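Local coordinates for uncharacterized protein VP1736 (Vibrio parahaemolyticus, PDB 3LXQ) that is of unknown function but carries a sulfatase-family domain of the alkaline phosphatase clan, built around a central mixed beta-sheet, at residues I90-S95 with F242-T247; I299-A304 with A325-K330. One frame throughout, in Å; residues are numbered along the deposited sequence.

Contact 1: residues I90-S95 with F242-T247; sequences ILLQES and FSLVFT
Ile90 and Leu92 exchange backbone hydrogen bonds with Ser243, Val245 and Thr247, joining strands 90-93 and 242-246 in parallel in the central sheet of an alkaline phosphatase-like fold, their short axes 21° apart. Ile90 N reaches Ser243 O at 2.8 Å and Val245 N returns to Ile90 O; Leu92 likewise gives its N to Val245 O and takes Thr247 N on its own O. Where the backbone pairing stops, a side chain carries it on: Thr247 OG1, turned between its own N and carbonyl carbon (chi1 67°), accepts Glu94 N at 2.8 Å. A water bonded to Glu94 O and to Thr247 OG1 closes a second link. Glu94 OE2 stands 3.2 Å from Phe246 CZ, oblique to the ring, and is bonded to Ser133 OG; it also lies near Asp305 OD2, of like charge.

Gln93, bent at chi2, folds back to give NE2 to Leu91 O from above the carbonyl plane, and Tyr224 OH also bonds this NE2. On the face of Leu91 and Val245, Leu91 CD2 lies beside Val245 CB, with helices 220-234 and 271-289 over them. On the reverse face Leu92, Leu244 and Phe246 touch helix 133-141: Leu92 CD2 sits 4.0 Å from the Phe246 ring centroid, over one face, while Ile90 CD1 meets the Phe242 ring at its edge, 3.3 Å from CE1.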
ATOM      1  N   ILE A  90      -7.508  -6.700   2.475  1.00 35.48           N
ATOM      2  CA  ILE A  90      -6.775  -5.445   2.533  1.00 33.58           C
ATOM      3  C   ILE A  90      -7.747  -4.290   2.819  1.00 34.16           C
ATOM      4  O   ILE A  90      -8.662  -4.037   2.046  1.00 35.19           O
ATOM      5  CB  ILE A  90      -6.003  -5.174   1.208  1.00 33.25           C
ATOM      6  CG1 ILE A  90      -4.933  -6.254   0.976  1.00 32.04           C
ATOM      7  CG2 ILE A  90      -5.368  -3.765   1.225  1.00 29.18           C
ATOM      8  CD1 ILE A  90      -4.265  -6.192  -0.425  1.00 32.21           C
ATOM      9  N   LEU A  91      -7.540  -3.595   3.934  1.00 33.86           N
ATOM     10  CA  LEU A  91      -8.423  -2.510   4.339  1.00 34.12           C
ATOM     11  C   LEU A  91      -7.643  -1.229   4.125  1.00 32.13           C
ATOM     12  O   LEU A  91      -6.952  -0.757   5.030  1.00 32.09           O
ATOM     13  CB  LEU A  91      -8.854  -2.655   5.804  1.00 35.08           C
ATOM     14  CG  LEU A  91      -9.504  -3.983   6.200  1.00 38.57           C
ATOM     15  CD1 LEU A  91      -9.702  -4.083   7.727  1.00 41.22           C
ATOM     16  CD2 LEU A  91     -10.822  -4.187   5.469  1.00 39.68           C
ATOM     17  N   LEU A  92      -7.749  -0.695   2.912  1.00 31.21           N
ATOM     18  CA  LEU A  92      -6.984   0.477   2.487  1.00 29.62           C
ATOM     19  C   LEU A  92      -7.605   1.762   3.037  1.00 30.62           C
ATOM     20  O   LEU A  92      -8.809   2.015   2.886  1.00 31.92           O
ATOM     21  CB  LEU A  92      -6.823   0.506   0.955  1.00 28.97           C
ATOM     22  CG  LEU A  92      -5.919   1.581   0.311  1.00 27.36           C
ATOM     23  CD1 LEU A  92      -4.489   1.485   0.762  1.00 25.41           C
ATOM     24  CD2 LEU A  92      -5.983   1.528  -1.214  1.00 26.98           C
ATOM     25  N   GLN A  93      -6.784   2.556   3.699  1.00 30.34           N
ATOM     26  CA  GLN A  93      -7.273   3.691   4.461  1.00 31.98           C
ATOM     27  C   GLN A  93      -6.963   4.979   3.726  1.00 32.06           C
ATOM     28  O   GLN A  93      -5.800   5.410   3.663  1.00 32.13           O
ATOM     29  CB  GLN A  93      -6.661   3.701   5.863  1.00 31.85           C
ATOM     30  CG  GLN A  93      -6.839   2.406   6.625  1.00 33.03           C
ATOM     31  CD  GLN A  93      -8.298   2.115   6.935  1.00 35.13           C
ATOM     32  OE1 GLN A  93      -9.026   2.999   7.373  1.00 37.56           O
ATOM     33  NE2 GLN A  93      -8.733   0.880   6.691  1.00 34.53           N
ATOM     34  N   GLU A  94      -8.008   5.577   3.149  1.00 33.63           N
ATOM     35  CA  GLU A  94      -7.894   6.853   2.455  1.00 33.49           C
ATOM     36  C   GLU A  94      -7.238   7.924   3.315  1.00 33.94           C
ATOM     37  O   GLU A  94      -7.761   8.293   4.367  1.00 35.02           O
ATOM     38  CB  GLU A  94      -9.269   7.354   1.994  1.00 35.92           C
ATOM     39  CG  GLU A  94      -9.258   8.786   1.401  1.00 37.07           C
ATOM     40  CD  GLU A  94      -8.353   8.889   0.191  1.00 39.02           C
ATOM     41  OE1 GLU A  94      -7.466   9.768   0.157  1.00 39.67           O
ATOM     42  OE2 GLU A  94      -8.520   8.062  -0.729  1.00 41.43           O
ATOM     43  N   SER A  95      -6.101   8.428   2.832  1.00 32.98           N
ATOM     44  CA  SER A  95      -5.393   9.577   3.423  1.00 33.13           C
ATOM     45  C   SER A  95      -4.993   9.432   4.892  1.00 33.68           C
ATOM     46  O   SER A  95      -4.700  10.428   5.553  1.00 34.24           O
ATOM     47  CB  SER A  95      -6.181  10.871   3.205  1.00 35.12           C
ATOM     48  OG  SER A  95      -6.258  11.167   1.830  1.00 34.30           O
ATOM     49  N   PHE A 242      -9.800 -12.998  -1.940  1.00 46.62           N
ATOM     50  CA  PHE A 242      -8.947 -11.824  -1.769  1.00 44.83           C
ATOM     51  C   PHE A 242      -9.806 -10.580  -1.953  1.00 43.90           C
ATOM     52  O   PHE A 242     -10.397 -10.373  -3.015  1.00 43.93           O
ATOM     53  CB  PHE A 242      -7.777 -11.825  -2.772  1.00 44.28           C
ATOM     54  CG  PHE A 242      -7.128 -10.464  -2.954  1.00 42.37           C
ATOM     55  CD1 PHE A 242      -6.589  -9.779  -1.865  1.00 39.01           C
ATOM     56  CD2 PHE A 242      -7.051  -9.881  -4.215  1.00 41.91           C
ATOM     57  CE1 PHE A 242      -5.987  -8.519  -2.028  1.00 39.18           C
ATOM     58  CE2 PHE A 242      -6.451  -8.628  -4.393  1.00 41.62           C
ATOM     59  CZ  PHE A 242      -5.923  -7.943  -3.292  1.00 39.51           C
ATOM     60  N   SER A 243      -9.859  -9.755  -0.911  1.00 43.42           N
ATOM     61  CA  SER A 243     -10.686  -8.566  -0.912  1.00 43.04           C
ATOM     62  C   SER A 243      -9.903  -7.282  -0.654  1.00 41.21           C
ATOM     63  O   SER A 243      -9.216  -7.147   0.360  1.00 40.85           O
ATOM     64  CB  SER A 243     -11.803  -8.726   0.119  1.00 43.74           C
ATOM     65  OG  SER A 243     -12.673  -7.604   0.111  1.00 44.85           O
ATOM     66  N   LEU A 244     -10.026  -6.333  -1.582  1.00 40.71           N
ATOM     67  CA  LEU A 244      -9.538  -4.967  -1.381  1.00 38.76           C
ATOM     68  C   LEU A 244     -10.718  -4.067  -1.019  1.00 38.24           C
ATOM     69  O   LEU A 244     -11.643  -3.930  -1.797  1.00 39.08           O
ATOM     70  CB  LEU A 244      -8.806  -4.445  -2.636  1.00 37.98           C
ATOM     71  CG  LEU A 244      -8.422  -2.957  -2.642  1.00 36.84           C
ATOM     72  CD1 LEU A 244      -7.460  -2.614  -1.515  1.00 35.27           C
ATOM     73  CD2 LEU A 244      -7.852  -2.521  -3.975  1.00 35.50           C
ATOM     74  N   VAL A 245     -10.657  -3.459   0.165  1.00 37.70           N
ATOM     75  CA  VAL A 245     -11.707  -2.608   0.708  1.00 37.49           C
ATOM     76  C   VAL A 245     -11.100  -1.232   0.915  1.00 36.38           C
ATOM     77  O   VAL A 245     -10.091  -1.104   1.603  1.00 36.00           O
ATOM     78  CB  VAL A 245     -12.198  -3.116   2.077  1.00 38.52           C
ATOM     79  CG1 VAL A 245     -13.267  -2.199   2.628  1.00 37.52           C
ATOM     80  CG2 VAL A 245     -12.699  -4.580   2.007  1.00 39.72           C
ATOM     81  N   PHE A 246     -11.713  -0.203   0.334  1.00 36.10           N
ATOM     82  CA  PHE A 246     -11.106   1.128   0.283  1.00 34.64           C
ATOM     83  C   PHE A 246     -12.043   2.170   0.866  1.00 35.03           C
ATOM     84  O   PHE A 246     -13.145   2.354   0.361  1.00 35.72           O
ATOM     85  CB  PHE A 246     -10.738   1.451  -1.173  1.00 34.58           C
ATOM     86  CG  PHE A 246      -9.917   2.718  -1.360  1.00 33.47           C
ATOM     87  CD1 PHE A 246      -9.091   3.209  -0.350  1.00 31.84           C
ATOM     88  CD2 PHE A 246      -9.956   3.396  -2.577  1.00 34.99           C
ATOM     89  CE1 PHE A 246      -8.321   4.374  -0.539  1.00 33.08           C
ATOM     90  CE2 PHE A 246      -9.186   4.566  -2.788  1.00 34.25           C
ATOM     91  CZ  PHE A 246      -8.368   5.046  -1.764  1.00 33.86           C
ATOM     92  N   THR A 247     -11.604   2.844   1.925  1.00 35.11           N
ATOM     93  CA  THR A 247     -12.423   3.877   2.585  1.00 36.01           C
ATOM     94  C   THR A 247     -12.600   5.119   1.708  1.00 36.73           C
ATOM     95  O   THR A 247     -11.798   5.351   0.800  1.00 36.24           O
ATOM     96  CB  THR A 247     -11.880   4.290   3.996  1.00 35.64           C
ATOM     97  OG1 THR A 247     -10.611   4.957   3.882  1.00 34.86           O
ATOM     98  CG2 THR A 247     -11.766   3.071   4.917  1.00 34.25           C
TER
HETATM   99  O   HOH W   1      -9.884   6.852   5.786  1.00 38.08           O

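Contact 2: residues I299-A304 with A325-K330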
ATOM      1  N   ILE A 299      -6.153 -13.242   6.934  1.00 42.35           N
ATOM      2  CA  ILE A 299      -5.168 -12.225   7.257  1.00 39.62           C
ATOM      3  C   ILE A 299      -5.715 -10.869   6.818  1.00 38.53           C
ATOM      4  O   ILE A 299      -6.188 -10.713   5.686  1.00 38.06           O
ATOM      5  CB  ILE A 299      -3.803 -12.481   6.544  1.00 38.46           C
ATOM      6  CG1 ILE A 299      -3.168 -13.802   7.001  1.00 40.68           C
ATOM      7  CG2 ILE A 299      -2.840 -11.289   6.728  1.00 35.63           C
ATOM      8  CD1 ILE A 299      -2.750 -13.860   8.463  1.00 41.76           C
ATOM      9  N   PHE A 300      -5.640  -9.898   7.730  1.00 38.17           N
ATOM     10  CA  PHE A 300      -6.106  -8.544   7.493  1.00 37.21           C
ATOM     11  C   PHE A 300      -4.918  -7.599   7.514  1.00 35.31           C
ATOM     12  O   PHE A 300      -3.990  -7.778   8.308  1.00 35.59           O
ATOM     13  CB  PHE A 300      -7.107  -8.122   8.575  1.00 39.21           C
ATOM     14  CG  PHE A 300      -8.333  -9.000   8.656  1.00 41.59           C
ATOM     15  CD1 PHE A 300      -8.320 -10.176   9.408  1.00 43.65           C
ATOM     16  CD2 PHE A 300      -9.503  -8.644   7.997  1.00 42.87           C
ATOM     17  CE1 PHE A 300      -9.451 -10.990   9.491  1.00 46.27           C
ATOM     18  CE2 PHE A 300     -10.654  -9.461   8.069  1.00 46.09           C
ATOM     19  CZ  PHE A 300     -10.621 -10.629   8.816  1.00 47.43           C
ATOM     20  N   ILE A 301      -4.938  -6.603   6.630  1.00 33.23           N
ATOM     21  CA  ILE A 301      -3.959  -5.533   6.704  1.00 31.38           C
ATOM     22  C   ILE A 301      -4.669  -4.178   6.762  1.00 30.65           C
ATOM     23  O   ILE A 301      -5.531  -3.903   5.968  1.00 31.34           O
ATOM     24  CB  ILE A 301      -2.832  -5.644   5.596  1.00 29.86           C
ATOM     25  CG1 ILE A 301      -1.765  -4.569   5.784  1.00 28.47           C
ATOM     26  CG2 ILE A 301      -3.395  -5.595   4.167  1.00 29.70           C
ATOM     27  CD1 ILE A 301      -0.535  -4.802   4.925  1.00 29.43           C
ATOM     28  N   VAL A 302      -4.331  -3.364   7.748  1.00 31.66           N
ATOM     29  CA  VAL A 302      -4.818  -1.986   7.798  1.00 32.90           C
ATOM     30  C   VAL A 302      -3.649  -1.141   7.323  1.00 31.56           C
ATOM     31  O   VAL A 302      -2.616  -1.088   7.981  1.00 31.84           O
ATOM     32  CB  VAL A 302      -5.196  -1.522   9.219  1.00 35.25           C
ATOM     33  CG1 VAL A 302      -5.666  -0.057   9.198  1.00 34.66           C
ATOM     34  CG2 VAL A 302      -6.259  -2.433   9.850  1.00 36.70           C
ATOM     35  N   ILE A 303      -3.814  -0.483   6.182  1.00 30.98           N
ATOM     36  CA  ILE A 303      -2.742   0.330   5.616  1.00 29.41           C
ATOM     37  C   ILE A 303      -3.323   1.531   4.853  1.00 29.33           C
ATOM     38  O   ILE A 303      -4.357   1.410   4.195  1.00 29.94           O
ATOM     39  CB  ILE A 303      -1.770  -0.529   4.737  1.00 28.00           C
ATOM     40  CG1 ILE A 303      -0.457   0.224   4.474  1.00 27.75           C
ATOM     41  CG2 ILE A 303      -2.449  -1.016   3.452  1.00 27.49           C
ATOM     42  CD1 ILE A 303       0.643  -0.611   3.842  1.00 27.31           C
ATOM     43  N   ALA A 304      -2.673   2.687   4.965  1.00 28.83           N
ATOM     44  CA  ALA A 304      -3.105   3.862   4.202  1.00 29.44           C
ATOM     45  C   ALA A 304      -2.674   3.764   2.735  1.00 28.62           C
ATOM     46  O   ALA A 304      -1.793   2.958   2.369  1.00 27.30           O
ATOM     47  CB  ALA A 304      -2.577   5.149   4.835  1.00 30.10           C
ATOM     48  N   ALA A 325       0.709   0.772   9.197  1.00 35.71           N
ATOM     49  CA  ALA A 325       0.461  -0.505   8.555  1.00 35.64           C
ATOM     50  C   ALA A 325       0.351  -1.508   9.666  1.00 36.78           C
ATOM     51  O   ALA A 325       1.168  -1.512  10.576  1.00 37.50           O
ATOM     52  CB  ALA A 325       1.595  -0.877   7.600  1.00 34.35           C
ATOM     53  N   LEU A 326      -0.676  -2.342   9.589  1.00 37.83           N
ATOM     54  CA  LEU A 326      -0.943  -3.346  10.606  1.00 39.62           C
ATOM     55  C   LEU A 326      -1.373  -4.630   9.943  1.00 40.01           C
ATOM     56  O   LEU A 326      -2.297  -4.636   9.140  1.00 39.37           O
ATOM     57  CB  LEU A 326      -2.057  -2.849  11.540  1.00 41.05           C
ATOM     58  CG  LEU A 326      -2.512  -3.532  12.846  1.00 43.17           C
ATOM     59  CD1 LEU A 326      -3.892  -4.122  12.674  1.00 46.25           C
ATOM     60  CD2 LEU A 326      -1.547  -4.572  13.413  1.00 44.43           C
ATOM     61  N   ILE A 327      -0.699  -5.723  10.273  1.00 40.95           N
ATOM     62  CA  ILE A 327      -1.153  -7.021   9.829  1.00 41.45           C
ATOM     63  C   ILE A 327      -1.680  -7.732  11.066  1.00 44.06           C
ATOM     64  O   ILE A 327      -1.003  -7.825  12.091  1.00 44.80           O
ATOM     65  CB  ILE A 327      -0.049  -7.832   9.117  1.00 41.35           C
ATOM     66  CG1 ILE A 327       0.423  -7.104   7.844  1.00 38.98           C
ATOM     67  CG2 ILE A 327      -0.549  -9.244   8.794  1.00 41.80           C
ATOM     68  CD1 ILE A 327       1.601  -7.784   7.135  1.00 36.96           C
ATOM     69  N   ILE A 328      -2.912  -8.201  10.964  1.00 45.33           N
ATOM     70  CA  ILE A 328      -3.611  -8.759  12.101  1.00 47.93           C
ATOM     71  C   ILE A 328      -4.405  -9.977  11.640  1.00 49.47           C
ATOM     72  O   ILE A 328      -4.857 -10.055  10.491  1.00 48.45           O
ATOM     73  CB  ILE A 328      -4.500  -7.684  12.799  1.00 48.16           C
ATOM     74  CG1 ILE A 328      -5.090  -8.210  14.115  1.00 51.18           C
ATOM     75  CG2 ILE A 328      -5.568  -7.136  11.843  1.00 46.54           C
ATOM     76  CD1 ILE A 328      -5.628  -7.103  15.037  1.00 53.27           C
ATOM     77  N   GLY A 329      -4.525 -10.945  12.537  1.00 51.75           N
ATOM     78  CA  GLY A 329      -5.223 -12.171  12.233  1.00 53.52           C
ATOM     79  C   GLY A 329      -4.826 -13.191  13.262  1.00 56.31           C
ATOM     80  O   GLY A 329      -3.816 -13.022  13.950  1.00 55.52           O
ATOM     81  N   LYS A 330      -5.640 -14.237  13.370  1.00 59.10           N
ATOM     82  CA  LYS A 330      -5.323 -15.406  14.190  1.00 62.33           C
ATOM     83  C   LYS A 330      -3.959 -15.969  13.779  1.00 62.10           C
ATOM     84  O   LYS A 330      -3.650 -16.066  12.585  1.00 61.31           O
ATOM     85  CB  LYS A 330      -6.412 -16.468  14.028  1.00 64.64           C
TER
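Ile301 and Ile327 meet through branches set by different first torsions: CG1 of Ile301 is anti to its backbone N (chi1 -175°), whereas CG1 of Ile327 lies beside its own N (chi1 -62°). These settings bring Ile301 CD1 to 3.8 Å from Ile327 CG1, the two chains slanting across one another, while Ile327 CG2 touches Ile299 CG2 at 3.7 Å. Farther along the same face, Ile303 lays CG1 and CD1 against Ala325 CB.

The backbones beneath form an antiparallel pair, with axes at 172°. Phe300 and Ile328 make a hydrogen-bonded pair with N to O bonds in both directions, and Val302 with Leu326 repeats it; Val302 N meets Leu326 O in the carbonyl plane at 2.8 Å. Between them, Ile301 opposite Ile327 is a non-hydrogen-bonded pair, where Ile301 CA comes within 3.1 Å of Leu326 O in a CA-H...O contact.

On the reverse face Phe300 CB touches Ile328 CG2, and Val302 CG2 approaches Leu326 CD1 more loosely, at 4.1 Å. The backbone Ile328 O, besides accepting Phe300 N, lies near the plane of the Phe300 ring at its edge, 3.6 Å from CD1. Helix 271-289 packs over this Phe300 and Val302 face; the face of Ile301, Ile303 and Ile327 lies against helix 346-353, and strand 121-127 borders Ala325 and Ile327.

How the contacts relate
Contacts 1 and 2 are successive strand pairings in one mixed sheet, their centres about 10 Å apart. Strands 87-93 and 298-304 are parallel neighbours, giving the order 241-246, 87-93, 298-304, 322-328, in which 322-328 alone of the four runs antiparallel. The join is made by backbone: Gln93 N lies 2.7 Å from Ile303 O and Leu91 N 2.9 Å from Ile301 O, both probable hydrogen bonds. Packing adds Leu92 CD1 to Ile303 O, at 3.4 Å. Helix 271-289 spans both contacts, touching Leu91 through Leu282 and Phe285, and Val302 through Leu282 and Phe286. At the C-terminal ends of strands 87-93 and 298-304, Glu94 comes close to Asp305 and His306.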